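Local coordinates for protein MJ1225 (Methanocaldococcus jannaschii, PDB 3KH5) that binds AMP and ADP through its CBS motifs and is a putative archaeal homologue of the gamma subunit of AMP-activated protein kinase, at residues K34-P39 and I52-I57; D157-T162 and R180-V185; G188-I193 and R231-A236. All coordinates share one frame; numbering follows the deposited sequence.

Interaction 1: K34-P39 and I52-I57. With ADP (adenosine-5'-diphosphate), chain B; ADP (adenosine-5'-diphosphate), chain D.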
loop_
_atom_site.group_PDB
_atom_site.type_symbol
_atom_site.label_atom_id
_atom_site.label_comp_id
_atom_site.label_asym_id
_atom_site.label_seq_id
_atom_site.Cartn_x
_atom_site.Cartn_y
_atom_site.Cartn_z
ATOM N N LYS A 34 6.418 -4.614 10.026
ATOM C CA LYS A 34 5.223 -3.783 9.796
ATOM C C LYS A 34 5.383 -2.817 8.617
ATOM O O LYS A 34 4.479 -2.028 8.321
ATOM C CB LYS A 34 4.814 -3.025 11.066
ATOM C CG LYS A 34 3.305 -3.073 11.340
ATOM C CD LYS A 34 2.855 -1.807 12.078
ATOM C CE LYS A 34 1.377 -1.880 12.447
ATOM N NZ LYS A 34 0.478 -1.982 11.254
ATOM N N TYR A 35 6.535 -2.889 7.949
ATOM C CA TYR A 35 6.786 -2.101 6.744
ATOM C C TYR A 35 6.305 -2.815 5.505
ATOM O O TYR A 35 6.779 -3.902 5.159
ATOM C CB TYR A 35 8.260 -1.716 6.620
ATOM C CG TYR A 35 8.705 -0.883 7.788
ATOM C CD1 TYR A 35 7.964 0.232 8.188
ATOM C CD2 TYR A 35 9.840 -1.218 8.519
ATOM C CE1 TYR A 35 8.350 1.001 9.276
ATOM C CE2 TYR A 35 10.239 -0.451 9.613
ATOM C CZ TYR A 35 9.489 0.655 9.984
ATOM O OH TYR A 35 9.877 1.417 11.062
ATOM N N ARG A 36 5.349 -2.177 4.843
ATOM C CA ARG A 36 4.732 -2.746 3.662
ATOM C C ARG A 36 5.343 -2.218 2.347
ATOM O O ARG A 36 4.755 -2.380 1.274
ATOM C CB ARG A 36 3.208 -2.555 3.726
ATOM C CG ARG A 36 2.446 -3.714 4.412
ATOM C CD ARG A 36 2.979 -4.085 5.811
ATOM N NE ARG A 36 2.566 -5.431 6.222
ATOM C CZ ARG A 36 1.842 -5.715 7.304
ATOM N NH1 ARG A 36 1.442 -4.751 8.126
ATOM N NH2 ARG A 36 1.524 -6.976 7.572
ATOM N N ARG A 37 6.525 -1.606 2.438
ATOM C CA ARG A 37 7.260 -1.114 1.263
ATOM C C ARG A 37 8.752 -1.381 1.442
ATOM O O ARG A 37 9.407 -0.746 2.273
ATOM C CB ARG A 37 7.007 0.386 1.058
ATOM C CG ARG A 37 7.760 1.029 -0.118
ATOM C CD ARG A 37 7.675 2.567 -0.092
ATOM N NE ARG A 37 6.307 3.032 0.129
ATOM C CZ ARG A 37 5.424 3.294 -0.831
ATOM N NH1 ARG A 37 5.754 3.164 -2.112
ATOM N NH2 ARG A 37 4.200 3.698 -0.504
ATOM N N LEU A 38 9.284 -2.324 0.665
ATOM C CA LEU A 38 10.678 -2.746 0.825
ATOM C C LEU A 38 11.565 -2.498 -0.399
ATOM O O LEU A 38 11.396 -3.173 -1.429
ATOM C CB LEU A 38 10.756 -4.232 1.210
ATOM C CG LEU A 38 10.007 -4.773 2.433
ATOM C CD1 LEU A 38 10.195 -6.281 2.536
ATOM C CD2 LEU A 38 10.452 -4.092 3.717
ATOM N N PRO A 39 12.520 -1.544 -0.292
ATOM C CA PRO A 39 13.562 -1.402 -1.311
ATOM C C PRO A 39 14.365 -2.684 -1.449
ATOM O O PRO A 39 14.657 -3.356 -0.453
ATOM C CB PRO A 39 14.455 -0.286 -0.756
ATOM C CG PRO A 39 13.565 0.507 0.114
ATOM C CD PRO A 39 12.635 -0.495 0.741
ATOM N N ILE A 52 9.563 -3.688 -3.592
ATOM C CA ILE A 52 8.477 -4.659 -3.486
ATOM C C ILE A 52 7.537 -4.223 -2.371
ATOM O O ILE A 52 7.981 -3.923 -1.257
ATOM C CB ILE A 52 9.021 -6.105 -3.259
ATOM C CG1 ILE A 52 7.897 -7.144 -3.322
ATOM C CG2 ILE A 52 9.821 -6.224 -1.950
ATOM C CD1 ILE A 52 7.740 -7.775 -4.705
ATOM N N THR A 53 6.248 -4.140 -2.686
ATOM C CA THR A 53 5.240 -3.727 -1.714
ATOM C C THR A 53 4.174 -4.807 -1.626
ATOM O O THR A 53 4.221 -5.793 -2.368
ATOM C CB THR A 53 4.551 -2.405 -2.115
ATOM O OG1 THR A 53 3.667 -2.645 -3.217
ATOM C CG2 THR A 53 5.574 -1.323 -2.494
ATOM N N SER A 54 3.202 -4.610 -0.740
ATOM C CA SER A 54 2.108 -5.567 -0.574
ATOM C C SER A 54 1.254 -5.695 -1.829
ATOM O O SER A 54 0.636 -6.734 -2.056
ATOM C CB SER A 54 1.236 -5.199 0.630
ATOM O OG SER A 54 0.750 -3.875 0.531
ATOM N N MET A 55 1.219 -4.636 -2.634
ATOM C CA MET A 55 0.487 -4.649 -3.897
ATOM C C MET A 55 1.098 -5.607 -4.905
ATOM O O MET A 55 0.376 -6.266 -5.648
ATOM C CB MET A 55 0.400 -3.247 -4.489
ATOM C CG MET A 55 -0.816 -2.504 -4.001
ATOM S SD MET A 55 -2.287 -3.137 -4.816
ATOM C CE MET A 55 -3.217 -3.578 -3.339
ATOM N N ASP A 56 2.422 -5.694 -4.925
ATOM C CA ASP A 56 3.102 -6.674 -5.766
ATOM C C ASP A 56 2.761 -8.096 -5.340
ATOM O O ASP A 56 2.665 -8.999 -6.175
ATOM C CB ASP A 56 4.610 -6.478 -5.688
ATOM C CG ASP A 56 5.051 -5.158 -6.264
ATOM O OD1 ASP A 56 4.714 -4.884 -7.435
ATOM O OD2 ASP A 56 5.749 -4.402 -5.553
ATOM N N ILE A 57 2.602 -8.287 -4.031
ATOM C CA ILE A 57 2.230 -9.585 -3.475
ATOM C C ILE A 57 0.788 -9.916 -3.851
ATOM O O ILE A 57 0.484 -11.058 -4.195
ATOM C CB ILE A 57 2.390 -9.643 -1.927
ATOM C CG1 ILE A 57 3.842 -9.370 -1.497
ATOM C CG2 ILE A 57 1.869 -10.990 -1.362
ATOM C CD1 ILE A 57 4.876 -10.404 -1.962
HETATM P PB ADP B . 4.095 2.076 3.259
HETATM O O1B ADP B . 4.629 1.168 4.300
HETATM O O2B ADP B . 2.479 1.968 3.141
HETATM O O3B ADP B . 4.617 1.719 1.789
HETATM P PA ADP B . 3.528 4.448 4.572
HETATM O O1A ADP B . 2.685 3.661 5.528
HETATM O O2A ADP B . 4.122 5.912 5.022
HETATM O O3A ADP B . 4.459 3.624 3.508
HETATM O "O5'" ADP B . 4.820 3.996 5.494
HETATM C "C5'" ADP B . 4.772 3.573 6.895
HETATM C "C4'" ADP B . 5.751 4.381 7.801
HETATM O "O4'" ADP B . 7.012 3.693 8.084
HETATM C "C3'" ADP B . 6.098 5.694 7.095
HETATM O "O3'" ADP B . 5.967 6.802 8.008
HETATM C "C2'" ADP B . 7.540 5.543 6.617
HETATM O "O2'" ADP B . 8.260 6.692 7.071
HETATM C "C1'" ADP B . 8.098 4.278 7.295
HETATM N N9 ADP B . 8.639 3.190 6.382
HETATM C C8 ADP B . 8.039 2.686 5.299
HETATM N N7 ADP B . 8.808 1.736 4.760
HETATM C C5 ADP B . 9.906 1.625 5.502
HETATM C C6 ADP B . 11.046 0.821 5.438
HETATM N N6 ADP B . 11.192 -0.075 4.464
HETATM N N1 ADP B . 12.000 0.966 6.378
HETATM C C2 ADP B . 11.868 1.859 7.352
HETATM N N3 ADP B . 10.794 2.636 7.439
HETATM C C4 ADP B . 9.800 2.548 6.533
HETATM P PB ADP D . 2.109 3.258 -3.487
HETATM O O1B ADP D . 0.991 3.951 -4.188
HETATM O O2B ADP D . 1.788 3.060 -1.903
HETATM O O3B ADP D . 3.521 4.047 -3.550
HETATM P PA ADP D . 1.549 0.669 -3.554
HETATM O O1A ADP D . 0.276 0.254 -4.184
HETATM O O2A ADP D . 2.342 -0.480 -2.712
HETATM O O3A ADP D . 2.461 1.843 -4.101
HETATM O "O5'" ADP D . 2.288 -0.093 -4.818
HETATM C "C5'" ADP D . 1.803 -0.092 -6.197
HETATM C "C4'" ADP D . 2.919 -0.486 -7.214
HETATM O "O4'" ADP D . 3.852 0.638 -7.309
HETATM C "C3'" ADP D . 3.753 -1.729 -6.836
HETATM O "O3'" ADP D . 4.010 -2.493 -8.022
HETATM C "C2'" ADP D . 5.045 -1.126 -6.274
HETATM O "O2'" ADP D . 6.175 -1.996 -6.454
HETATM C "C1'" ADP D . 5.195 0.127 -7.130
HETATM N N9 ADP D . 6.017 1.160 -6.433
HETATM C C8 ADP D . 5.893 1.637 -5.189
HETATM N N7 ADP D . 6.841 2.558 -4.972
HETATM C C5 ADP D . 7.564 2.662 -6.083
HETATM C C6 ADP D . 8.657 3.429 -6.467
HETATM N N6 ADP D . 9.210 4.299 -5.626
HETATM N N1 ADP D . 9.149 3.273 -7.708
HETATM C C2 ADP D . 8.614 2.411 -8.565
HETATM N N3 ADP D . 7.572 1.666 -8.230
HETATM C C4 ADP D . 7.036 1.775 -7.005
#
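Arg37 keeps CG anti to its backbone N (chi1 178°), and in its antiparallel, non-hydrogen-bonded partner Thr53 a chi1 of 73° aims OG1 at a phosphate and leaves CG2 4.0 Å from Arg37 CG. Both end on the chain D ADP: Arg37, bent at chi3, donates from NH1 to O3B (2.8 Å) and from NH2 to O2B, and Thr53 OG1 donates to O2A at 2.6 Å. A capping box starts the helix here: Thr53 N reaches Asp56 OD2 on its anti lone pair at 2.9 Å, and the same carboxylate accepts both ribose hydroxyls of the chain D ADP. On the other face of the hairpin Leu38 CB meets Ile52 CG2, and the backbones pair through Leu38 N to Ile52 O (2.8 Å) and Ile52 N to Leu38 O. The Tyr35 ring spreads one face over the adenine of the second ADP (chain B), whose N6 donates to Arg37 O at 2.9 Å. Trading Tyr35 for an alanine would probably strip the aromatic cover from this base and let it tilt about its N6 bond. Strands 37-41 and 48-53 form this hairpin, with Met30 of helix 23-33 against Leu38 and Ser196 of helix 196-203 bonded to Ser54.

Interaction 2: D157-T162 and R180-V185. With ADP (adenosine-5'-diphosphate), chain E; AMP (adenosine monophosphate), chain C; SO4 (sulfate ion), chain G.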
loop_
_atom_site.group_PDB
_atom_site.type_symbol
_atom_site.label_atom_id
_atom_site.label_comp_id
_atom_site.label_asym_id
_atom_site.label_seq_id
_atom_site.Cartn_x
_atom_site.Cartn_y
_atom_site.Cartn_z
ATOM N N ASP A 157 -15.651 9.428 -7.601
ATOM C CA ASP A 157 -15.931 8.126 -8.210
ATOM C C ASP A 157 -15.121 7.051 -7.501
ATOM O O ASP A 157 -13.914 6.925 -7.717
ATOM C CB ASP A 157 -15.640 8.139 -9.717
ATOM C CG ASP A 157 -16.746 8.818 -10.527
ATOM O OD1 ASP A 157 -17.888 8.997 -10.003
ATOM O OD2 ASP A 157 -16.472 9.164 -11.704
ATOM N N VAL A 158 -15.798 6.290 -6.646
ATOM C CA VAL A 158 -15.142 5.299 -5.797
ATOM C C VAL A 158 -15.236 3.896 -6.387
ATOM O O VAL A 158 -16.317 3.432 -6.761
ATOM C CB VAL A 158 -15.731 5.281 -4.361
ATOM C CG1 VAL A 158 -14.787 4.563 -3.398
ATOM C CG2 VAL A 158 -16.004 6.690 -3.871
ATOM N N ILE A 159 -14.082 3.241 -6.469
ATOM C CA ILE A 159 -14.003 1.818 -6.772
ATOM C C ILE A 159 -14.111 1.035 -5.465
ATOM O O ILE A 159 -13.457 1.356 -4.467
ATOM C CB ILE A 159 -12.695 1.471 -7.512
ATOM C CG1 ILE A 159 -12.574 2.280 -8.816
ATOM C CG2 ILE A 159 -12.584 -0.033 -7.756
ATOM C CD1 ILE A 159 -13.446 1.781 -9.997
ATOM N N VAL A 160 -14.919 -0.014 -5.504
ATOM C CA VAL A 160 -15.515 -0.568 -4.312
ATOM C C VAL A 160 -15.500 -2.106 -4.382
ATOM O O VAL A 160 -15.442 -2.676 -5.473
ATOM C CB VAL A 160 -16.949 0.061 -4.191
ATOM C CG1 VAL A 160 -18.078 -0.977 -3.786
ATOM C CG2 VAL A 160 -16.943 1.285 -3.279
ATOM N N ALA A 161 -15.503 -2.768 -3.225
ATOM C CA ALA A 161 -15.683 -4.221 -3.165
ATOM C C ALA A 161 -17.026 -4.513 -2.499
ATOM O O ALA A 161 -17.657 -3.596 -1.974
ATOM C CB ALA A 161 -14.543 -4.866 -2.392
ATOM N N THR A 162 -17.481 -5.766 -2.532
ATOM C CA THR A 162 -18.685 -6.152 -1.779
ATOM C C THR A 162 -18.389 -7.298 -0.800
ATOM O O THR A 162 -17.395 -8.010 -0.969
ATOM C CB THR A 162 -19.896 -6.496 -2.695
ATOM O OG1 THR A 162 -19.617 -7.674 -3.461
ATOM C CG2 THR A 162 -20.247 -5.337 -3.626
ATOM N N ARG A 180 -4.731 0.359 -3.069
ATOM C CA ARG A 180 -4.485 -0.528 -1.925
ATOM C C ARG A 180 -5.708 -0.712 -1.034
ATOM O O ARG A 180 -5.832 -1.734 -0.361
ATOM C CB ARG A 180 -3.342 0.000 -1.057
ATOM C CG ARG A 180 -1.972 -0.045 -1.711
ATOM C CD ARG A 180 -0.981 0.851 -0.977
ATOM N NE ARG A 180 -0.912 0.574 0.460
ATOM C CZ ARG A 180 -0.084 1.186 1.304
ATOM N NH1 ARG A 180 0.761 2.113 0.862
ATOM N NH2 ARG A 180 -0.094 0.870 2.593
ATOM N N ARG A 181 -6.592 0.287 -1.005
ATOM C CA ARG A 181 -7.755 0.231 -0.108
ATOM C C ARG A 181 -9.086 0.402 -0.852
ATOM O O ARG A 181 -9.296 1.368 -1.602
ATOM C CB ARG A 181 -7.638 1.225 1.065
ATOM C CG ARG A 181 -6.352 2.084 1.057
ATOM C CD ARG A 181 -5.202 1.766 2.022
ATOM N NE ARG A 181 -4.291 2.849 1.674
ATOM C CZ ARG A 181 -3.106 3.180 2.211
ATOM N NH1 ARG A 181 -2.548 2.518 3.271
ATOM N NH2 ARG A 181 -2.470 4.243 1.664
ATOM N N LEU A 182 -9.972 -0.565 -0.636
ATOM C CA LEU A 182 -11.304 -0.545 -1.215
ATOM C C LEU A 182 -12.343 -0.508 -0.101
ATOM O O LEU A 182 -12.309 -1.345 0.807
ATOM C CB LEU A 182 -11.528 -1.774 -2.109
ATOM C CG LEU A 182 -10.565 -2.021 -3.281
ATOM C CD1 LEU A 182 -10.920 -3.316 -4.001
ATOM C CD2 LEU A 182 -10.539 -0.856 -4.270
ATOM N N PRO A 183 -13.253 0.478 -0.151
ATOM C CA PRO A 183 -14.409 0.411 0.738
ATOM C C PRO A 183 -15.273 -0.795 0.366
ATOM O O PRO A 183 -15.384 -1.126 -0.822
ATOM C CB PRO A 183 -15.160 1.716 0.441
ATOM C CG PRO A 183 -14.151 2.620 -0.193
ATOM C CD PRO A 183 -13.233 1.717 -0.951
ATOM N N VAL A 184 -15.842 -1.466 1.363
ATOM C CA VAL A 184 -16.761 -2.570 1.095
ATOM C C VAL A 184 -18.174 -2.016 1.256
ATOM O O VAL A 184 -18.504 -1.415 2.282
ATOM C CB VAL A 184 -16.499 -3.801 2.002
ATOM C CG1 VAL A 184 -17.311 -4.996 1.535
ATOM C CG2 VAL A 184 -15.007 -4.153 2.026
ATOM N N VAL A 185 -18.984 -2.186 0.217
ATOM C CA VAL A 185 -20.293 -1.546 0.125
ATOM C C VAL A 185 -21.351 -2.609 -0.151
ATOM O O VAL A 185 -21.128 -3.514 -0.956
ATOM C CB VAL A 185 -20.299 -0.457 -0.986
ATOM C CG1 VAL A 185 -21.704 0.083 -1.236
ATOM C CG2 VAL A 185 -19.356 0.683 -0.618
HETATM P PB ADP E . -4.491 4.035 -2.012
HETATM O O1B ADP E . -3.857 4.275 -0.690
HETATM O O2B ADP E . -5.924 3.229 -1.882
HETATM O O3B ADP E . -3.590 3.144 -3.018
HETATM P PA ADP E . -3.796 6.458 -3.405
HETATM O O1A ADP E . -3.232 7.484 -2.495
HETATM O O2A ADP E . -2.689 5.593 -4.195
HETATM O O3A ADP E . -4.834 5.435 -2.702
HETATM O "O5'" ADP E . -4.820 7.108 -4.435
HETATM C "C5'" ADP E . -4.441 7.982 -5.513
HETATM C "C4'" ADP E . -5.745 8.687 -5.974
HETATM O "O4'" ADP E . -6.743 7.646 -6.236
HETATM C "C3'" ADP E . -6.335 9.607 -4.889
HETATM O "O3'" ADP E . -6.954 10.740 -5.509
HETATM C "C2'" ADP E . -7.389 8.733 -4.202
HETATM O "O2'" ADP E . -8.465 9.523 -3.668
HETATM C "C1'" ADP E . -7.881 7.831 -5.344
HETATM N N9 ADP E . -8.384 6.518 -4.805
HETATM C C8 ADP E . -7.823 5.764 -3.852
HETATM N N7 ADP E . -8.568 4.677 -3.637
HETATM C C5 ADP E . -9.613 4.732 -4.449
HETATM C C6 ADP E . -10.706 3.899 -4.671
HETATM N N6 ADP E . -10.856 2.768 -3.982
HETATM N N1 ADP E . -11.609 4.258 -5.599
HETATM C C2 ADP E . -11.468 5.386 -6.289
HETATM N N3 ADP E . -10.435 6.198 -6.100
HETATM C C4 ADP E . -9.495 5.900 -5.191
HETATM P P AMP C . -3.079 -0.165 5.437
HETATM O O1P AMP C . -1.658 -0.143 5.868
HETATM O O2P AMP C . -3.236 -0.861 3.987
HETATM O O3P AMP C . -3.692 1.325 5.255
HETATM O "O5'" AMP C . -4.051 -0.971 6.426
HETATM C "C5'" AMP C . -3.620 -1.523 7.693
HETATM C "C4'" AMP C . -4.841 -1.966 8.503
HETATM O "O4'" AMP C . -5.626 -0.757 8.710
HETATM C "C3'" AMP C . -5.671 -2.912 7.615
HETATM O "O3'" AMP C . -6.223 -3.991 8.397
HETATM C "C2'" AMP C . -6.793 -2.012 7.101
HETATM O "O2'" AMP C . -7.990 -2.774 6.905
HETATM C "C1'" AMP C . -6.962 -1.010 8.247
HETATM N N9 AMP C . -7.553 0.284 7.795
HETATM C C8 AMP C . -7.143 1.039 6.771
HETATM N N7 AMP C . -7.914 2.121 6.672
HETATM C C5 AMP C . -8.821 2.051 7.640
HETATM C C6 AMP C . -9.866 2.874 8.029
HETATM N N6 AMP C . -10.116 4.001 7.363
HETATM N N1 AMP C . -10.618 2.513 9.086
HETATM C C2 AMP C . -10.375 1.390 9.757
HETATM N N3 AMP C . -9.382 0.582 9.409
HETATM C C4 AMP C . -8.593 0.888 8.361
HETATM S S SO4 G . -22.685 -9.432 -1.695
HETATM O O1 SO4 G . -22.457 -8.745 -2.966
HETATM O O2 SO4 G . -23.213 -10.770 -1.944
HETATM O O3 SO4 G . -21.430 -9.546 -0.964
HETATM O O4 SO4 G . -23.631 -8.672 -0.883
#
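The adenine N6 of the chain E ADP is gripped from both segments, donating to Ile159 O at 3.0 Å and to Arg181 O at 3.2 Å. Ile159 N completes the reading of the base with a bond to N1 (2.8 Å). Beside the amino group, Leu182 CD2 meets Ile159 CG2, the two side chains running abreast. Farther along, the backbone hydrogen bonds between loop and strand both come from Ala161: its N donates to Pro183 O almost straight (N-H...O 171°) and its O accepts from Val185 N, a single bridge. Around it Val158 CG1 rests on Pro183 CG, and Val160 CG1 meets Val185 CB at 3.6 Å, the two valines roughly perpendicular. At the far end the backbone N atoms of Arg180 and Arg181 hold the ADP beta-phosphate. The Arg181 side chain, nearly eclipsed at chi1 (1°), gives NE and NH2 to O1B and reaches across with NH1 to AMP O3P at 2.6 Å, linking two nucleotides. Its guanidinium lies face-on over Arg180 NE where both arginines serve phosphates; Arg180 NH1 and NH2 form salt bridges to two further ADP molecules. Helix 167-177 packs on Leu182 through Val170, Thr173 and Met174, strand 189-195 pairs with strand 181-186, and Ile269 of strand 266-271 touches Pro183.

Interaction 3: G188-I193 and R231-A236. With AMP (adenosine monophosphate), chain C.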
loop_
_atom_site.group_PDB
_atom_site.type_symbol
_atom_site.label_atom_id
_atom_site.label_comp_id
_atom_site.label_asym_id
_atom_site.label_seq_id
_atom_site.Cartn_x
_atom_site.Cartn_y
_atom_site.Cartn_z
ATOM N N GLY A 188 -25.568 0.053 -1.429
ATOM C CA GLY A 188 -25.189 1.474 -1.321
ATOM C C GLY A 188 -24.583 1.975 -0.009
ATOM O O GLY A 188 -24.171 3.136 0.076
ATOM N N ARG A 189 -24.526 1.111 1.008
ATOM C CA ARG A 189 -24.003 1.460 2.341
ATOM C C ARG A 189 -22.600 0.909 2.601
ATOM O O ARG A 189 -22.314 -0.236 2.243
ATOM C CB ARG A 189 -24.929 0.900 3.434
ATOM C CG ARG A 189 -25.973 1.877 3.995
ATOM C CD ARG A 189 -27.061 2.157 2.945
ATOM N NE ARG A 189 -27.998 3.174 3.426
ATOM C CZ ARG A 189 -28.843 3.829 2.618
ATOM N NH1 ARG A 189 -28.866 3.579 1.288
ATOM N NH2 ARG A 189 -29.671 4.732 3.140
ATOM N N LEU A 190 -21.744 1.710 3.243
ATOM C CA LEU A 190 -20.428 1.247 3.701
ATOM C C LEU A 190 -20.597 0.202 4.795
ATOM O O LEU A 190 -21.280 0.447 5.792
ATOM C CB LEU A 190 -19.587 2.412 4.239
ATOM C CG LEU A 190 -18.140 2.125 4.651
ATOM C CD1 LEU A 190 -17.249 1.881 3.446
ATOM C CD2 LEU A 190 -17.591 3.256 5.483
ATOM N N VAL A 191 -19.978 -0.960 4.610
ATOM C CA VAL A 191 -20.128 -2.056 5.567
ATOM C C VAL A 191 -18.778 -2.565 6.066
ATOM O O VAL A 191 -18.716 -3.412 6.961
ATOM C CB VAL A 191 -20.988 -3.218 4.995
ATOM C CG1 VAL A 191 -22.462 -2.821 4.934
ATOM C CG2 VAL A 191 -20.493 -3.654 3.623
ATOM N N GLY A 192 -17.708 -2.028 5.484
ATOM C CA GLY A 192 -16.346 -2.385 5.857
ATOM C C GLY A 192 -15.284 -1.751 4.975
ATOM O O GLY A 192 -15.584 -0.935 4.104
ATOM N N ILE A 193 -14.034 -2.127 5.221
ATOM C CA ILE A 193 -12.908 -1.738 4.376
ATOM C C ILE A 193 -11.958 -2.934 4.254
ATOM O O ILE A 193 -11.821 -3.728 5.188
ATOM C CB ILE A 193 -12.177 -0.474 4.924
ATOM C CG1 ILE A 193 -11.246 0.144 3.864
ATOM C CG2 ILE A 193 -11.441 -0.777 6.241
ATOM C CD1 ILE A 193 -10.791 1.575 4.172
ATOM N N ARG A 231 -14.842 -4.375 9.638
ATOM C CA ARG A 231 -16.229 -3.900 9.594
ATOM C C ARG A 231 -16.373 -2.493 10.123
ATOM O O ARG A 231 -17.235 -1.739 9.670
ATOM C CB ARG A 231 -17.138 -4.822 10.393
ATOM C CG ARG A 231 -17.392 -6.127 9.715
ATOM C CD ARG A 231 -18.303 -6.978 10.554
ATOM N NE ARG A 231 -18.203 -8.367 10.136
ATOM C CZ ARG A 231 -18.899 -8.907 9.139
ATOM N NH1 ARG A 231 -19.771 -8.180 8.446
ATOM N NH2 ARG A 231 -18.726 -10.186 8.837
ATOM N N ASP A 232 -15.533 -2.140 11.085
ATOM C CA ASP A 232 -15.627 -0.825 11.680
ATOM C C ASP A 232 -14.573 0.115 11.125
ATOM O O ASP A 232 -13.377 -0.004 11.412
ATOM C CB ASP A 232 -15.628 -0.932 13.199
ATOM C CG ASP A 232 -16.863 -1.651 13.711
ATOM O OD1 ASP A 232 -17.950 -1.033 13.774
ATOM O OD2 ASP A 232 -16.752 -2.854 14.027
ATOM N N VAL A 233 -15.051 1.048 10.308
ATOM C CA VAL A 233 -14.189 1.872 9.485
ATOM C C VAL A 233 -14.128 3.286 10.046
ATOM O O VAL A 233 -15.139 3.826 10.499
ATOM C CB VAL A 233 -14.700 1.922 8.026
ATOM C CG1 VAL A 233 -13.629 2.473 7.101
ATOM C CG2 VAL A 233 -15.124 0.541 7.560
ATOM N N ILE A 234 -12.932 3.868 10.032
ATOM C CA ILE A 234 -12.762 5.287 10.315
ATOM C C ILE A 234 -13.087 6.040 9.028
ATOM O O ILE A 234 -12.441 5.832 7.994
ATOM C CB ILE A 234 -11.330 5.605 10.799
ATOM C CG1 ILE A 234 -11.046 4.874 12.118
ATOM C CG2 ILE A 234 -11.138 7.113 10.967
ATOM C CD1 ILE A 234 -9.580 4.711 12.442
ATOM N N THR A 235 -14.102 6.900 9.100
ATOM C CA THR A 235 -14.654 7.584 7.933
ATOM C C THR A 235 -14.498 9.097 8.048
ATOM O O THR A 235 -14.252 9.619 9.137
ATOM C CB THR A 235 -16.159 7.263 7.762
ATOM O OG1 THR A 235 -16.890 7.752 8.894
ATOM C CG2 THR A 235 -16.383 5.767 7.632
ATOM N N ALA A 236 -14.628 9.795 6.923
ATOM C CA ALA A 236 -14.753 11.248 6.932
ATOM C C ALA A 236 -16.151 11.614 6.441
ATOM O O ALA A 236 -16.901 10.740 5.997
ATOM C CB ALA A 236 -13.681 11.885 6.056
HETATM P P AMP C . -3.079 -0.165 5.437
HETATM O O1P AMP C . -1.658 -0.143 5.868
HETATM O O2P AMP C . -3.236 -0.861 3.987
HETATM O O3P AMP C . -3.692 1.325 5.255
HETATM O "O5'" AMP C . -4.051 -0.971 6.426
HETATM C "C5'" AMP C . -3.620 -1.523 7.693
HETATM C "C4'" AMP C . -4.841 -1.966 8.503
HETATM O "O4'" AMP C . -5.626 -0.757 8.710
HETATM C "C3'" AMP C . -5.671 -2.912 7.615
HETATM O "O3'" AMP C . -6.223 -3.991 8.397
HETATM C "C2'" AMP C . -6.793 -2.012 7.101
HETATM O "O2'" AMP C . -7.990 -2.774 6.905
HETATM C "C1'" AMP C . -6.962 -1.010 8.247
HETATM N N9 AMP C . -7.553 0.284 7.795
HETATM C C8 AMP C . -7.143 1.039 6.771
HETATM N N7 AMP C . -7.914 2.121 6.672
HETATM C C5 AMP C . -8.821 2.051 7.640
HETATM C C6 AMP C . -9.866 2.874 8.029
HETATM N N6 AMP C . -10.116 4.001 7.363
HETATM N N1 AMP C . -10.618 2.513 9.086
HETATM C C2 AMP C . -10.375 1.390 9.757
HETATM N N3 AMP C . -9.382 0.582 9.409
HETATM C C4 AMP C . -8.593 0.888 8.361
HETATM O O HOH W 1 -19.165 -0.100 8.481
#
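Val233 is the tight centre of this contact, with CG1 wedged between Ile193 and the AMP base and CG2 set against the Gly192 backbone. With CG1 anti to the backbone N (chi1 -165°), that methyl comes 3.9 Å from Ile193 CB and 3.6 Å from N1 of the AMP base, while CG2 lies 3.5 Å from the carbonyl carbon of Gly192. The glycine also belongs, with Val191, to a classic beta bulge opposite Val184. Leu190 closes the other flank: its CD2 passes Thr235 CG2 at 3.5 Å and lies obliquely over Val233 CB, with Pro258 of strand 256-260 touching both Leu190 and Val233. Toward Arg231 the contact is looser. Arg231 brushes Val191 O with CB at 4.0 Å, then runs extended away from the strand toward solvent. Here the two backbones do not bond directly; a water bridges them, donating to Arg231 O at 2.8 Å and, weakly, to Leu190 O. The segments are therefore joined by apolar packing plus one water, and the directional bonding of this loop goes to the ligand. Ile234 N donates to AMP N1 at 2.8 Å and Ile234 O accepts from N6 at 3.0 Å, both nearly straight. An acceptor next to an amino donor is what this pair recognises, so the loop is matched to adenine, and the hydrophobic contact with Ile193, which also reaches the base, probably fixes where that reading edge stands.

Along the chain the three contacts follow in series. Interaction 1 lies in the range of the first CBS motif and interaction 2 in that of the third, their centres about 21 Å apart, yet they touch where Met55 packs on Arg180, near the phosphates gathered at the middle of the protein. Interactions 2 and 3, with centres about 10 Å apart, share the two-stranded sheet of 181-186 and 189-195, and interaction 3 packs strand 189-195 against a loop in the range of the fourth CBS motif. Interactions 1 and 3 do not meet; their nearest atoms are about 11 Å apart. Neighbouring nucleotide sites thus share arginines and a sheet, an arrangement consistent with a gamma-AMPK-like nucleotide sensor.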